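Local coordinates for protein phosphoinositol-specific phospholipase C (Pseudomonas sp., PDB 5FYP) that probably cleaves phosphoinositides in a calcium-dependent manner, as a bacterial phospholipase C that carries a calcium ion in its TIM-barrel fold, at residues S39-D42 / S43-L47; T176-D179 / L180-K183. All blocks are in the same frame, centred on the assembly; numbering follows the deposited sequence.

Interaction 1 of 2, residues S39-D42 / S43-L47; sequences SVLD and SVRTL
In the helical turn that leads into strand 46-52, Arg45 folds back to Leu41 and takes hold of its carbonyl oxygen. The bend about its CB-CG bond (chi2 -84°) returns the guanidinium to the turn, where Arg45 NH1 gives Leu41 O a nearly straight bond of 2.7 Å, in the carbonyl plane and on a lone pair. Water 2 links the same oxygen to Arg45 NH2, and NH1 weakly bonds Val44 O. An arginine suits this place because its several N-H groups serve the turn while NH2 also forms a salt bridge with Glu3. With an alanine here, Leu41 O would probably lose this side-chain donor, and Glu3 this salt-bridge partner. One residue before Leu41, Val40 O takes two backbone donors, Val44 N at 3.1 Å and Ser43 N at 2.9 Å, the latter above the carbonyl plane. Ser43 OG meets water 1, which also donates to Ser39 O. The inner side is aliphatic: Val40 CG1 lies 3.6 Å from Val44 CG2 and meets Leu47 tip to tip, while Leu41 and Leu47 cross at about a right angle, with Leu41 CD2 3.6 Å from Leu47 CD1. Leu41 and Leu47 continue onto strand 114-120, while Val44 packs on Val23 of strand 20-25. The arrangement belongs to a TIM-barrel fold: a loop turn delivers the chain into a barrel strand, here carrying the calcium ligands Glu48 and Asp50.

Interaction 2 of 2, residues T176-D179 / L180-K183; sequences TAND and LQGK
Gln181 lies alongside Asn178, both side chains pointing the same way at the two ends of a tight turn in the loop before strand 184-189. Starting at its base, Gln181 CB passes 3.5 Å from Asn178 O, and CG stays beside that same carbonyl oxygen at 3.4 Å. Beyond CG the chain runs extended (chi2 179°), carrying CD to 3.8 Å from Asn178 OD1. At the tip, NE2 comes within 2.6 Å of Asn178 OD1, a bond that is short but weak because its N-H is poorly aimed; the two amide planes are turned 51° apart. Asn178 OD1 also accepts from Gln2 NE2, its stronger partner. Glutamine's extra methylene lets its amide span the turn to Asn178. The backbone that carries them forms a type I beta turn from Asn178 to Gln181, closed by Gln181 N on Asn178 O, and then a type II turn from Leu180 to Lys183, in which Gly182 takes the positive phi that is easiest for a residue without a side chain. The helical turn opens with an ST motif: Thr176 OG1 accepts from Asp179 N at 3.0 Å, and Thr176 N in turn donates to Asp179 OD2 at 2.9 Å, meeting it from above the carboxylate plane, the reciprocal pattern of a capping box. Threonine and aspartate thus each supply one acceptor to the other's backbone. Leu180 N bonds to Thr176 O, while the leucine side chain, apolar and buried, packs on Phe17, Pro113 and Phe149.

In the fold
Interaction 1 comes first along the chain and interaction 2 after it; their centres are about 16 Å apart and their nearest atoms about 7 Å, without touching. Interaction 1 runs into strand 46-52 and interaction 2 stops just before 184-189, two strands of the same mixed sheet, both parallel to 114-120 between them. Ile114, at the start of that middle strand, touches Leu41 of interaction 1 and bonds through its backbone to Lys183 of interaction 2. The N-terminal residues visit both, Glu3 at Arg45 and Gln2 at Asn178. The loops thus set the entries into the two strands flanking 114-120; 46-52 and 114-120 supply three calcium ligands, Glu48, Asp50 and Asp119, with Asn27 the fourth protein ligand.

Interaction 1 of 2, residues S39-D42 / S43-L47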
loop_
_atom_site.group_PDB
_atom_site.type_symbol
_atom_site.label_atom_id
_atom_site.label_comp_id
_atom_site.label_asym_id
_atom_site.label_seq_id
_atom_site.Cartn_x
_atom_site.Cartn_y
_atom_site.Cartn_z
ATOM N N SER A 39 8.619 -5.157 -14.276
ATOM C CA SER A 39 7.678 -5.591 -15.310
ATOM C C SER A 39 6.232 -5.591 -14.828
ATOM O O SER A 39 5.326 -5.520 -15.659
ATOM C CB SER A 39 8.032 -6.976 -15.847
ATOM O OG SER A 39 7.765 -8.002 -14.923
ATOM N N VAL A 40 6.000 -5.686 -13.515
ATOM C CA VAL A 40 4.645 -5.686 -12.969
ATOM C C VAL A 40 3.925 -4.392 -13.407
ATOM O O VAL A 40 2.702 -4.393 -13.663
ATOM C CB VAL A 40 4.669 -5.845 -11.448
ATOM C CG1 VAL A 40 3.268 -5.737 -10.903
ATOM C CG2 VAL A 40 5.294 -7.160 -11.080
ATOM N N LEU A 41 4.676 -3.289 -13.500
ATOM C CA LEU A 41 4.142 -1.989 -13.893
ATOM C C LEU A 41 3.746 -1.930 -15.383
ATOM O O LEU A 41 3.130 -0.957 -15.825
ATOM C CB LEU A 41 5.114 -0.896 -13.516
ATOM C CG LEU A 41 5.213 -0.705 -11.997
ATOM C CD1 LEU A 41 6.513 -0.086 -11.579
ATOM C CD2 LEU A 41 4.039 0.144 -11.469
ATOM N N ASP A 42 4.022 -2.979 -16.154
ATOM C CA ASP A 42 3.402 -3.071 -17.493
ATOM C C ASP A 42 1.912 -3.390 -17.422
ATOM O O ASP A 42 1.201 -3.210 -18.411
ATOM C CB ASP A 42 4.081 -4.170 -18.311
ATOM C CG ASP A 42 5.540 -3.904 -18.583
ATOM O OD1 ASP A 42 6.015 -2.771 -18.427
ATOM O OD2 ASP A 42 6.194 -4.819 -19.075
ATOM N N SER A 43 1.450 -3.856 -16.253
ATOM C CA SER A 43 0.079 -4.377 -16.100
ATOM C C SER A 43 -0.784 -3.683 -15.072
ATOM O O SER A 43 -1.991 -3.645 -15.235
ATOM C CB SER A 43 0.084 -5.864 -15.770
ATOM O OG SER A 43 0.756 -6.614 -16.749
ATOM N N VAL A 44 -0.192 -3.247 -13.962
ATOM C CA VAL A 44 -0.933 -2.686 -12.820
ATOM C C VAL A 44 -0.154 -1.508 -12.234
ATOM O O VAL A 44 1.012 -1.278 -12.577
ATOM C CB VAL A 44 -1.249 -3.729 -11.727
ATOM C CG1 VAL A 44 -2.170 -4.835 -12.263
ATOM C CG2 VAL A 44 0.006 -4.330 -11.122
ATOM N N ARG A 45 -0.782 -0.799 -11.289
ATOM C CA ARG A 45 -0.209 0.335 -10.579
ATOM C C ARG A 45 -0.164 0.127 -9.068
ATOM O O ARG A 45 0.183 1.050 -8.354
ATOM C CB ARG A 45 -0.902 1.657 -10.934
ATOM C CG ARG A 45 -0.733 2.060 -12.384
ATOM C CD ARG A 45 0.561 2.787 -12.644
ATOM N NE ARG A 45 0.804 2.972 -14.098
ATOM C CZ ARG A 45 1.343 2.048 -14.880
ATOM N NH1 ARG A 45 1.719 0.873 -14.404
ATOM N NH2 ARG A 45 1.529 2.293 -16.165
ATOM N N THR A 46 -0.459 -1.085 -8.611
ATOM C CA THR A 46 -0.409 -1.414 -7.169
ATOM C C THR A 46 0.368 -2.689 -7.013
ATOM O O THR A 46 -0.024 -3.741 -7.552
ATOM C CB THR A 46 -1.820 -1.479 -6.578
ATOM O OG1 THR A 46 -2.439 -0.189 -6.699
ATOM C CG2 THR A 46 -1.770 -1.825 -5.090
ATOM N N LEU A 47 1.461 -2.598 -6.250
ATOM C CA LEU A 47 2.467 -3.672 -6.082
ATOM C C LEU A 47 2.625 -4.006 -4.624
ATOM O O LEU A 47 1.974 -3.410 -3.767
ATOM C CB LEU A 47 3.841 -3.222 -6.662
ATOM C CG LEU A 47 3.979 -3.179 -8.203
ATOM C CD1 LEU A 47 3.034 -2.364 -9.023
ATOM C CD2 LEU A 47 5.411 -2.844 -8.523
HETATM O O HOH W 1 3.196 -7.477 -16.323
HETATM O O HOH W 2 2.826 0.903 -18.360
#

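Interaction 2 of 2, residues T176-D179 / L180-K183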
loop_
_atom_site.group_PDB
_atom_site.type_symbol
_atom_site.label_atom_id
_atom_site.label_comp_id
_atom_site.label_asym_id
_atom_site.label_seq_id
_atom_site.Cartn_x
_atom_site.Cartn_y
_atom_site.Cartn_z
ATOM N N THR A 176 -7.703 13.547 -7.141
ATOM C CA THR A 176 -7.967 12.691 -8.300
ATOM C C THR A 176 -6.700 12.005 -8.762
ATOM O O THR A 176 -5.576 12.405 -8.403
ATOM C CB THR A 176 -8.561 13.469 -9.496
ATOM O OG1 THR A 176 -7.570 14.390 -9.921
ATOM C CG2 THR A 176 -9.861 14.184 -9.108
ATOM N N ALA A 177 -6.847 10.988 -9.600
ATOM C CA ALA A 177 -5.665 10.382 -10.223
ATOM C C ALA A 177 -4.840 11.427 -10.981
ATOM O O ALA A 177 -3.611 11.398 -10.910
ATOM C CB ALA A 177 -6.035 9.214 -11.085
ATOM N N ASN A 178 -5.499 12.342 -11.686
ATOM C CA ASN A 178 -4.786 13.443 -12.353
ATOM C C ASN A 178 -3.982 14.279 -11.349
ATOM O O ASN A 178 -2.823 14.608 -11.581
ATOM C CB ASN A 178 -5.775 14.343 -13.098
ATOM C CG ASN A 178 -5.088 15.446 -13.841
ATOM O OD1 ASN A 178 -4.274 15.161 -14.682
ATOM N ND2 ASN A 178 -5.366 16.684 -13.494
ATOM N N ASP A 179 -4.604 14.629 -10.218
ATOM C CA ASP A 179 -3.917 15.382 -9.181
ATOM C C ASP A 179 -2.677 14.616 -8.670
ATOM O O ASP A 179 -1.690 15.231 -8.255
ATOM C CB ASP A 179 -4.806 15.615 -7.957
ATOM C CG ASP A 179 -5.981 16.530 -8.189
ATOM O OD1 ASP A 179 -5.920 17.418 -9.060
ATOM O OD2 ASP A 179 -6.981 16.352 -7.424
ATOM N N LEU A 180 -2.779 13.289 -8.668
ATOM C CA LEU A 180 -1.742 12.402 -8.146
ATOM C C LEU A 180 -0.806 11.844 -9.220
ATOM O O LEU A 180 -0.087 10.877 -8.988
ATOM C CB LEU A 180 -2.382 11.265 -7.355
ATOM C CG LEU A 180 -3.167 11.664 -6.110
ATOM C CD1 LEU A 180 -3.941 10.473 -5.601
ATOM C CD2 LEU A 180 -2.263 12.233 -5.060
ATOM N N GLN A 181 -0.767 12.480 -10.389
ATOM C CA GLN A 181 0.159 12.030 -11.419
ATOM C C GLN A 181 1.575 12.038 -10.897
ATOM O O GLN A 181 2.003 12.991 -10.229
ATOM C CB GLN A 181 0.172 13.000 -12.598
ATOM C CG GLN A 181 -0.853 12.813 -13.645
ATOM C CD GLN A 181 -0.703 13.870 -14.729
ATOM O OE1 GLN A 181 0.395 14.083 -15.274
ATOM N NE2 GLN A 181 -1.766 14.526 -15.011
ATOM N N GLY A 182 2.309 10.983 -11.221
ATOM C CA GLY A 182 3.695 10.885 -10.806
ATOM C C GLY A 182 3.936 10.592 -9.338
ATOM O O GLY A 182 5.085 10.573 -8.910
ATOM N N LYS A 183 2.871 10.339 -8.582
ATOM C CA LYS A 183 3.017 10.117 -7.157
ATOM C C LYS A 183 3.166 8.630 -6.820
ATOM O O LYS A 183 2.753 7.738 -7.569
ATOM C CB LYS A 183 1.852 10.731 -6.382
ATOM C CG LYS A 183 1.623 12.230 -6.601
ATOM C CD LYS A 183 2.802 13.135 -6.329
ATOM C CE LYS A 183 3.198 13.162 -4.883
ATOM N NZ LYS A 183 4.500 13.894 -4.790
HETATM O O HOH W 3 0.990 15.144 -8.957
#